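Fiber protein (Snake adenovirus 1, PDB 4D0U) probably forms the spikes at the capsid vertices as a homotrimer, whose head domain, the part described here, probably attaches the virion to a host-cell receptor. Local coordinates at residues 109-113 with 128-134; 81-87 with 121-127. The protein carries 2 engineered substitutions. All blocks are in the same frame, centred on the assembly; numbering follows the deposited sequence. Where two conformers were deposited one is given.

Contact 1: 109-113 with 128-134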
ATOM      1  N   PHE A 109       4.427  -5.889  -5.897  1.00  7.56           N
ATOM      2  CA  PHE A 109       4.584  -6.830  -4.810  1.00  7.93           C
ATOM      3  C   PHE A 109       6.004  -6.709  -4.234  1.00  7.99           C
ATOM      4  O   PHE A 109       6.834  -5.997  -4.776  1.00  8.40           O
ATOM      5  CB  PHE A 109       4.371  -8.260  -5.343  1.00  8.25           C
ATOM      6  CG  PHE A 109       2.975  -8.522  -5.825  1.00  7.98           C
ATOM      7  CD1 PHE A 109       1.937  -8.729  -4.911  1.00  8.62           C
ATOM      8  CD2 PHE A 109       2.721  -8.548  -7.202  1.00  8.19           C
ATOM      9  CE1 PHE A 109       0.636  -8.969  -5.340  1.00  8.01           C
ATOM     10  CE2 PHE A 109       1.421  -8.780  -7.642  1.00  8.26           C
ATOM     11  CZ  PHE A 109       0.388  -8.999  -6.712  1.00  8.30           C
ATOM     12  N   PRO A 110       6.258  -7.367  -3.087  1.00  8.28           N
ATOM     13  CA  PRO A 110       7.575  -7.131  -2.488  1.00  8.53           C
ATOM     14  C   PRO A 110       8.750  -7.520  -3.388  1.00  9.18           C
ATOM     15  O   PRO A 110       9.766  -6.835  -3.344  1.00  9.85           O
ATOM     16  CB  PRO A 110       7.525  -7.948  -1.203  1.00  8.87           C
ATOM     17  CG  PRO A 110       6.073  -7.833  -0.816  1.00  8.53           C
ATOM     18  CD  PRO A 110       5.336  -8.009  -2.135  1.00  8.29           C
ATOM     19  N   LEU A 111       8.596  -8.565  -4.204  1.00  9.60           N
ATOM     20  CA  LEU A 111       9.710  -9.075  -4.997  1.00 10.25           C
ATOM     21  C   LEU A 111       9.566  -8.835  -6.489  1.00 10.37           C
ATOM     22  O   LEU A 111      10.431  -9.262  -7.264  1.00 11.23           O
ATOM     23  CB  LEU A 111       9.899 -10.584  -4.719  1.00 11.70           C
ATOM     24  CG  LEU A 111      10.013 -10.987  -3.236  1.00 14.09           C
ATOM     25  CD1 LEU A 111      10.291 -12.497  -3.147  1.00 15.20           C
ATOM     26  CD2 LEU A 111      11.131 -10.209  -2.546  1.00 15.13           C
ATOM     27  N   GLY A 112       8.543  -8.122  -6.929  1.00  9.11           N
ATOM     28  CA  GLY A 112       8.425  -7.894  -8.379  1.00  9.08           C
ATOM     29  C   GLY A 112       7.122  -7.183  -8.665  1.00  9.79           C
ATOM     30  O   GLY A 112       6.415  -6.793  -7.726  1.00 10.52           O
ATOM     31  N   THR A 113       6.804  -7.062  -9.948  1.00  9.88           N
ATOM     32  CA  THR A 113       5.679  -6.244 -10.413  1.00 11.12           C
ATOM     33  C   THR A 113       4.740  -7.095 -11.245  1.00 10.73           C
ATOM     34  O   THR A 113       5.192  -7.952 -11.996  1.00 10.27           O
ATOM     35  CB  THR A 113       6.186  -5.112 -11.312  1.00 13.60           C
ATOM     36  OG1 THR A 113       7.263  -4.484 -10.622  1.00 18.39           O
ATOM     37  CG2 THR A 113       5.086  -4.091 -11.490  1.00 15.54           C
ATOM     38  N   SER A 128       6.864  -9.482 -13.765  1.00  9.95           N
ATOM     39  CA  SER A 128       8.094  -8.908 -14.299  1.00 10.39           C
ATOM     40  C   SER A 128       9.272  -9.878 -14.218  1.00 10.74           C
ATOM     41  O   SER A 128      10.258  -9.745 -14.974  1.00 12.34           O
ATOM     42  CB  SER A 128       8.398  -7.626 -13.510  1.00 10.73           C
ATOM     43  OG  SER A 128       8.645  -7.945 -12.140  1.00 11.11           O
ATOM     44  N   ARG A 129       9.175 -10.832 -13.305  1.00 10.95           N
ATOM     45  CA  ARG A 129      10.231 -11.805 -13.019  1.00 11.18           C
ATOM     46  C   ARG A 129       9.529 -12.956 -12.316  1.00 11.07           C
ATOM     47  O   ARG A 129       8.461 -12.767 -11.733  1.00 10.64           O
ATOM     48  CB  ARG A 129      11.354 -11.192 -12.134  1.00 12.23           C
ATOM     49  CG  ARG A 129      10.918 -10.791 -10.740  1.00 13.64           C
ATOM     50  CD  ARG A 129      12.012  -9.989 -10.049  1.00 17.35           C
ATOM     51  NE  ARG A 129      13.124 -10.819  -9.606  1.00 20.49           N
ATOM     52  CZ  ARG A 129      13.242 -11.384  -8.395  1.00 21.51           C
ATOM     53  NH1 ARG A 129      12.316 -11.229  -7.435  1.00 23.27           N
ATOM     54  NH2 ARG A 129      14.321 -12.098  -8.104  1.00 23.28           N
ATOM     55  N   SER A 130      10.104 -14.161 -12.344  1.00 10.40           N
ATOM     56  CA  SER A 130       9.596 -15.234 -11.531  1.00 10.65           C
ATOM     57  C   SER A 130       9.654 -14.855 -10.045  1.00 11.05           C
ATOM     58  O   SER A 130      10.636 -14.219  -9.599  1.00 12.70           O
ATOM     59  CB  SER A 130      10.460 -16.489 -11.710  0.50 10.57           C
ATOM     60  OG  SER A 130       9.919 -17.565 -10.960  0.50 10.29           O
ATOM     61  N   LEU A 131       8.577 -15.148  -9.326  1.00 11.45           N
ATOM     62  CA  LEU A 131       8.452 -14.748  -7.911  1.00 11.67           C
ATOM     63  C   LEU A 131       8.472 -15.982  -7.016  1.00 12.55           C
ATOM     64  O   LEU A 131       7.551 -16.784  -7.039  1.00 12.91           O
ATOM     65  CB  LEU A 131       7.146 -13.987  -7.662  1.00 12.51           C
ATOM     66  CG  LEU A 131       6.936 -12.757  -8.555  1.00 12.76           C
ATOM     67  CD1 LEU A 131       5.519 -12.247  -8.374  1.00 12.68           C
ATOM     68  CD2 LEU A 131       7.925 -11.655  -8.229  1.00 12.98           C
ATOM     69  N   PRO A 132       9.526 -16.131  -6.225  1.00 11.86           N
ATOM     70  CA  PRO A 132       9.469 -17.315  -5.349  1.00 12.07           C
ATOM     71  C   PRO A 132       8.345 -17.238  -4.325  1.00 11.73           C
ATOM     72  O   PRO A 132       7.898 -18.277  -3.825  1.00 11.68           O
ATOM     73  CB  PRO A 132      10.828 -17.315  -4.652  1.00 13.01           C
ATOM     74  CG  PRO A 132      11.497 -16.023  -4.994  1.00 14.15           C
ATOM     75  CD  PRO A 132      10.771 -15.341  -6.119  1.00 12.53           C
ATOM     76  N   GLU A 133       7.890 -16.025  -4.031  1.00 11.19           N
ATOM     77  CA  GLU A 133       6.704 -15.810  -3.208  1.00 11.15           C
ATOM     78  C   GLU A 133       6.098 -14.491  -3.664  1.00 10.57           C
ATOM     79  O   GLU A 133       6.825 -13.547  -3.907  1.00 10.72           O
ATOM     80  CB  GLU A 133       7.077 -15.727  -1.745  1.00 12.63           C
ATOM     81  CG  GLU A 133       5.860 -15.519  -0.870  1.00 14.36           C
ATOM     82  CD  GLU A 133       6.179 -15.637   0.597  1.00 16.82           C
ATOM     83  OE1 GLU A 133       7.261 -16.197   0.928  1.00 19.81           O
ATOM     84  OE2 GLU A 133       5.349 -15.226   1.422  1.00 16.56           O
ATOM     85  N   VAL A 134       4.776 -14.459  -3.802  1.00  9.88           N
ATOM     86  CA  VAL A 134       4.082 -13.259  -4.263  1.00 10.20           C
ATOM     87  C   VAL A 134       3.873 -12.247  -3.136  1.00  9.99           C
ATOM     88  O   VAL A 134       4.238 -11.066  -3.284  1.00  9.77           O
ATOM     89  CB  VAL A 134       2.724 -13.622  -4.893  1.00 10.32           C
ATOM     90  CG1 VAL A 134       1.952 -12.357  -5.268  1.00 11.16           C
ATOM     91  CG2 VAL A 134       2.925 -14.477  -6.146  1.00 10.89           C
TER
HETATM   92  O   HOH W   1       6.693 -10.692  -4.339  1.00 10.62           O
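Arg129 reaches Leu111 with the end of its guanidinium group: NH1 donates to the carbonyl O of Leu111 over 2.7 Å, at 152° and with the oxygen somewhat out of the guanidinium plane. A bend at chi3 (-75°) turns the arginine back over the turn. A long, flexible side chain suits this place, since CA of Arg129 lies 6.3 Å from O of Leu111. One residue earlier, Ser128 makes a pair of bonds with Thr113. Its OG accepts from the N of Thr113 at 3.0 Å and 162°, while its own N donates to the O of Thr113 at 2.9 Å; a short hydroxyl side chain thus stands in for a backbone carbonyl. The bonded residues lie where segment 109-113, the tight turn joining antiparallel strands 105-109 and 112-119 into a hairpin, meets the loop that carries the chain from one sheet of the head domain to the other. Leu131 brings CD2 to the carbonyl of Leu111 and within 3.8 Å of CA of Gly112, a close approach that the bare glycine allows. CD1 of Leu111 reaches CD of Pro132 (4.1 Å) and the carbonyl O of Glu133, an apolar chain suited to lying on the proline ring. CG1 of Val134 sits over one face of the Phe109 ring, 3.8 Å from its centroid in a CH-pi contact; the branched valine offers a methyl to the flat ring. One water accepts from the N of Leu111 (2.9 Å) and donates to the carbonyl oxygens of Glu133 and Val134, a three-way bridge between backbones. Farther out, Phe109 packs on Ala75 of strand 68-77, and OE2 of Glu133 forms a salt bridge with NH1 of Arg104 of the second subunit.

Contact 2: 81-87 with 121-127; sequences LTGPFKA and GIMTMEI. Engineered in segment 121-127: Met123 (natural residue Leu), Met125 (natural residue Leu).
CG of Phe85 stands anti to its backbone N (chi1 176°), and Met123, an engineered selenomethionine, is equally extended through chi1 and chi2 before bending at chi3. These torsions carry the selenium to the rim of the phenyl ring, 4.1 Å from SE of Met123 to CD2 of Phe85: a Met-aromatic contact at the ring edge, 85° off the normal. Met125, the second engineered selenomethionine, is also extended and then bends at chi3 (79°), so that its CE comes 3.6 Å from CD1 of Leu81. The same CD1 also meets CG2 of Ile127, while CD1 of Ile127 lies against the carbonyl O of Leu81. Phe85 and Ala87 occupy the buried face, where an aromatic ring and a small methyl suit packing against Leu48 of the other sheet; the engineered Met123 and Met125 lie there too, on Phe58 and Phe56. Lys86 and Thr124 point to the other, more exposed face and lie alongside each other as a non-hydrogen-bonded pair, CG of Lys86 being 3.6 Å from OG1 of Thr124. A long chain ending in a charge and a beta-branched hydroxyl both tolerate solvent there; one water accepts from NZ of Lys86 and also hydrogen-bonds OG1 of Thr124. The backbones are joined by two reciprocal pairs of hydrogen bonds, Phe85 with Met125 and Ala87 with Met123, N of Met125 lying 2.8 Å from O of Phe85. Pro84, which has no N-H to give, brings its CA 3.2 Å from O of Met125 in a CA-H...O contact. Hydrogen-bonded pairs alternating with a non-hydrogen-bonded one between strands of opposite direction mark an antiparallel sheet, here with strand 85-88 at its edge within the chain, in the head's beta-sandwich.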
ATOM      1  N   LEU A  81       5.069 -17.755  -8.197  1.00 16.55           N
ATOM      2  CA  LEU A  81       4.560 -17.734  -9.563  1.00 16.93           C
ATOM      3  C   LEU A  81       5.734 -17.751 -10.485  1.00 17.65           C
ATOM      4  O   LEU A  81       6.618 -16.896 -10.400  1.00 19.04           O
ATOM      5  CB  LEU A  81       3.795 -16.446  -9.862  1.00 17.98           C
ATOM      6  CG  LEU A  81       2.297 -16.365  -9.807  1.00 17.80           C
ATOM      7  CD1 LEU A  81       1.918 -14.961 -10.265  1.00 15.13           C
ATOM      8  CD2 LEU A  81       1.626 -17.428 -10.671  1.00 16.10           C
ATOM      9  N   THR A  82       5.720 -18.695 -11.406  1.00 17.84           N
ATOM     10  CA  THR A  82       6.799 -18.828 -12.339  1.00 19.37           C
ATOM     11  C   THR A  82       6.538 -18.021 -13.575  1.00 20.62           C
ATOM     12  O   THR A  82       7.492 -17.566 -14.205  1.00 23.82           O
ATOM     13  CB  THR A  82       7.062 -20.307 -12.699  1.00 20.79           C
ATOM     14  OG1 THR A  82       5.891 -20.881 -13.290  1.00 23.28           O
ATOM     15  CG2 THR A  82       7.402 -21.090 -11.444  1.00 23.20           C
ATOM     16  N   GLY A  83       5.253 -17.809 -13.897  1.00 17.25           N
ATOM     17  CA  GLY A  83       4.841 -17.115 -15.106  1.00 17.38           C
ATOM     18  C   GLY A  83       3.467 -16.531 -14.852  1.00 14.59           C
ATOM     19  O   GLY A  83       3.020 -16.494 -13.709  1.00 16.29           O
ATOM     20  N   PRO A  84       2.798 -16.047 -15.905  1.00 14.20           N
ATOM     21  CA  PRO A  84       1.501 -15.409 -15.729  1.00 12.99           C
ATOM     22  C   PRO A  84       0.505 -16.307 -15.017  1.00 13.35           C
ATOM     23  O   PRO A  84       0.490 -17.541 -15.217  1.00 14.24           O
ATOM     24  CB  PRO A  84       1.038 -15.144 -17.174  1.00 14.21           C
ATOM     25  CG  PRO A  84       2.328 -14.955 -17.902  1.00 15.26           C
ATOM     26  CD  PRO A  84       3.259 -15.973 -17.312  1.00 14.75           C
ATOM     27  N   PHE A  85      -0.292 -15.683 -14.156  1.00 12.44           N
ATOM     28  CA  PHE A  85      -1.349 -16.351 -13.436  1.00 12.26           C
ATOM     29  C   PHE A  85      -2.624 -16.147 -14.236  1.00 12.66           C
ATOM     30  O   PHE A  85      -3.026 -15.011 -14.498  1.00 12.43           O
ATOM     31  CB  PHE A  85      -1.516 -15.671 -12.071  1.00 11.90           C
ATOM     32  CG  PHE A  85      -2.654 -16.211 -11.247  1.00 11.84           C
ATOM     33  CD1 PHE A  85      -2.531 -17.446 -10.605  1.00 11.94           C
ATOM     34  CD2 PHE A  85      -3.857 -15.484 -11.125  1.00 12.49           C
ATOM     35  CE1 PHE A  85      -3.565 -17.954  -9.831  1.00 12.03           C
ATOM     36  CE2 PHE A  85      -4.898 -16.001 -10.356  1.00 12.13           C
ATOM     37  CZ  PHE A  85      -4.741 -17.236  -9.709  1.00 12.08           C
ATOM     38  N   LYS A  86      -3.276 -17.256 -14.589  1.00 13.91           N
ATOM     39  CA  LYS A  86      -4.548 -17.196 -15.338  1.00 15.12           C
ATOM     40  C   LYS A  86      -5.613 -17.983 -14.594  1.00 14.72           C
ATOM     41  O   LYS A  86      -5.371 -19.116 -14.176  1.00 14.87           O
ATOM     42  CB  LYS A  86      -4.382 -17.738 -16.763  1.00 17.19           C
ATOM     43  CG  LYS A  86      -3.440 -16.896 -17.624  1.00 20.94           C
ATOM     44  CD  LYS A  86      -3.275 -17.468 -19.023  1.00 26.32           C
ATOM     45  CE  LYS A  86      -1.791 -17.521 -19.401  1.00 32.38           C
ATOM     46  NZ  LYS A  86      -1.337 -16.335 -20.198  1.00 37.54           N
ATOM     47  N   ALA A  87      -6.766 -17.354 -14.369  1.00 14.68           N
ATOM     48  CA  ALA A  87      -7.830 -17.987 -13.586  1.00 15.17           C
ATOM     49  C   ALA A  87      -9.151 -17.320 -13.883  1.00 15.81           C
ATOM     50  O   ALA A  87      -9.201 -16.110 -14.158  1.00 15.35           O
ATOM     51  CB  ALA A  87      -7.535 -17.899 -12.092  1.00 15.32           C
ATOM     52  N   GLY A 121     -13.974 -12.767 -18.698  1.00 18.52           N
ATOM     53  CA  GLY A 121     -14.046 -13.339 -17.342  1.00 19.08           C
ATOM     54  C   GLY A 121     -12.877 -14.250 -16.943  1.00 17.71           C
ATOM     55  O   GLY A 121     -12.974 -14.984 -15.962  1.00 18.60           O
ATOM     56  N   ILE A 122     -11.786 -14.194 -17.708  1.00 16.96           N
ATOM     57  CA  ILE A 122     -10.533 -14.836 -17.326  1.00 16.20           C
ATOM     58  C   ILE A 122      -9.516 -13.758 -16.933  1.00 14.60           C
ATOM     59  O   ILE A 122      -9.189 -12.895 -17.743  1.00 13.94           O
ATOM     60  CB  ILE A 122      -9.957 -15.697 -18.463  1.00 18.22           C
ATOM     61  CG1 ILE A 122     -10.997 -16.737 -18.911  1.00 19.14           C
ATOM     62  CG2 ILE A 122      -8.666 -16.379 -18.032  1.00 17.84           C
ATOM     63  CD1 ILE A 122     -11.440 -17.698 -17.826  1.00 22.08           C
HETATM   64  N   MSE A 123      -9.044 -13.809 -15.685  1.00 13.39           N
HETATM   65  CA  MSE A 123      -7.942 -12.921 -15.257  1.00 13.40           C
HETATM   66  C   MSE A 123      -6.640 -13.418 -15.816  1.00 13.15           C
HETATM   67  O   MSE A 123      -6.361 -14.622 -15.747  1.00 13.88           O
HETATM   68  CB  MSE A 123      -7.838 -12.975 -13.735  1.00 13.51           C
HETATM   69  CG  MSE A 123      -6.605 -12.127 -13.329  1.00 13.67           C
HETATM   70 SE   MSE A 123      -6.257 -12.189 -11.408  1.00 15.63          SE
HETATM   71  CE  MSE A 123      -7.760 -11.055 -10.822  1.00 14.42           C
ATOM     72  N   THR A 124      -5.802 -12.510 -16.323  1.00 12.18           N
ATOM     73  CA  THR A 124      -4.369 -12.804 -16.476  1.00 12.73           C
ATOM     74  C   THR A 124      -3.593 -11.818 -15.654  1.00 12.30           C
ATOM     75  O   THR A 124      -3.840 -10.621 -15.755  1.00 13.25           O
ATOM     76  CB  THR A 124      -3.935 -12.676 -17.953  1.00 13.63           C
ATOM     77  OG1 THR A 124      -4.639 -13.667 -18.735  1.00 15.21           O
ATOM     78  CG2 THR A 124      -2.411 -12.934 -18.149  1.00 13.71           C
HETATM   79  N   MSE A 125      -2.638 -12.306 -14.857  1.00 11.25           N
HETATM   80  CA  MSE A 125      -1.679 -11.397 -14.199  1.00 11.51           C
HETATM   81  C   MSE A 125      -0.304 -11.745 -14.743  1.00 10.99           C
HETATM   82  O   MSE A 125       0.222 -12.825 -14.442  1.00 10.86           O
HETATM   83  CB  MSE A 125      -1.712 -11.505 -12.666  1.00 11.68           C
HETATM   84  CG  MSE A 125      -0.764 -10.383 -12.168  1.00 12.29           C
HETATM   85 SE   MSE A 125      -0.759 -10.240 -10.210  1.00 14.41          SE
HETATM   86  CE  MSE A 125       0.411 -11.744  -9.978  1.00 13.93           C
ATOM     87  N   GLU A 126       0.272 -10.854 -15.553  1.00 10.78           N
ATOM     88  CA  GLU A 126       1.646 -11.039 -16.040  1.00 11.27           C
ATOM     89  C   GLU A 126       2.606 -10.500 -15.009  1.00 10.74           C
ATOM     90  O   GLU A 126       2.234  -9.627 -14.240  1.00 11.06           O
ATOM     91  CB  GLU A 126       1.843 -10.352 -17.401  1.00 13.56           C
ATOM     92  CG  GLU A 126       0.938 -10.996 -18.451  1.00 17.43           C
ATOM     93  CD  GLU A 126       1.140 -10.467 -19.849  1.00 22.93           C
ATOM     94  OE1 GLU A 126       0.586  -9.412 -20.176  1.00 25.95           O
ATOM     95  OE2 GLU A 126       1.786 -11.154 -20.652  1.00 27.84           O
ATOM     96  N   ILE A 127       3.811 -11.061 -14.965  1.00 10.03           N
ATOM     97  CA  ILE A 127       4.786 -10.699 -13.916  1.00 10.40           C
ATOM     98  C   ILE A 127       6.151 -10.332 -14.487  1.00 10.52           C
ATOM     99  O   ILE A 127       6.562 -10.811 -15.550  1.00 10.69           O
ATOM    100  CB  ILE A 127       4.950 -11.825 -12.872  1.00 10.17           C
ATOM    101  CG1 ILE A 127       5.538 -13.108 -13.516  1.00 10.87           C
ATOM    102  CG2 ILE A 127       3.612 -12.052 -12.143  1.00 11.50           C
ATOM    103  CD1 ILE A 127       5.695 -14.268 -12.540  1.00 10.86           C
TER
HETATM  104  O   HOH W   2      -3.451 -14.534 -21.120  1.00 32.98           O

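Overall arrangement
Contact 2 pairs strand 85-88 with strand 122-127, and segment 128-134 of contact 1 begins where the latter strand ends. The segments alternate along the chain, and the two centres lie about 13 Å apart. They touch chiefly at two places. N of Leu131 probably donates a hydrogen bond to O of Leu81, 2.8 Å away, tying the loop of contact 1 to the approach to the edge strand; CE2 of Phe109 packs 3.7 Å from SE of Met125, joining the buried sides. Contact 1 also meets both other subunits of the trimer, whereas no other chain touches contact 2. Bound polyether, probably from the crystallisation liquor, lies about 4 Å from the side chain of Thr113 and about 3 Å from that of Glu126.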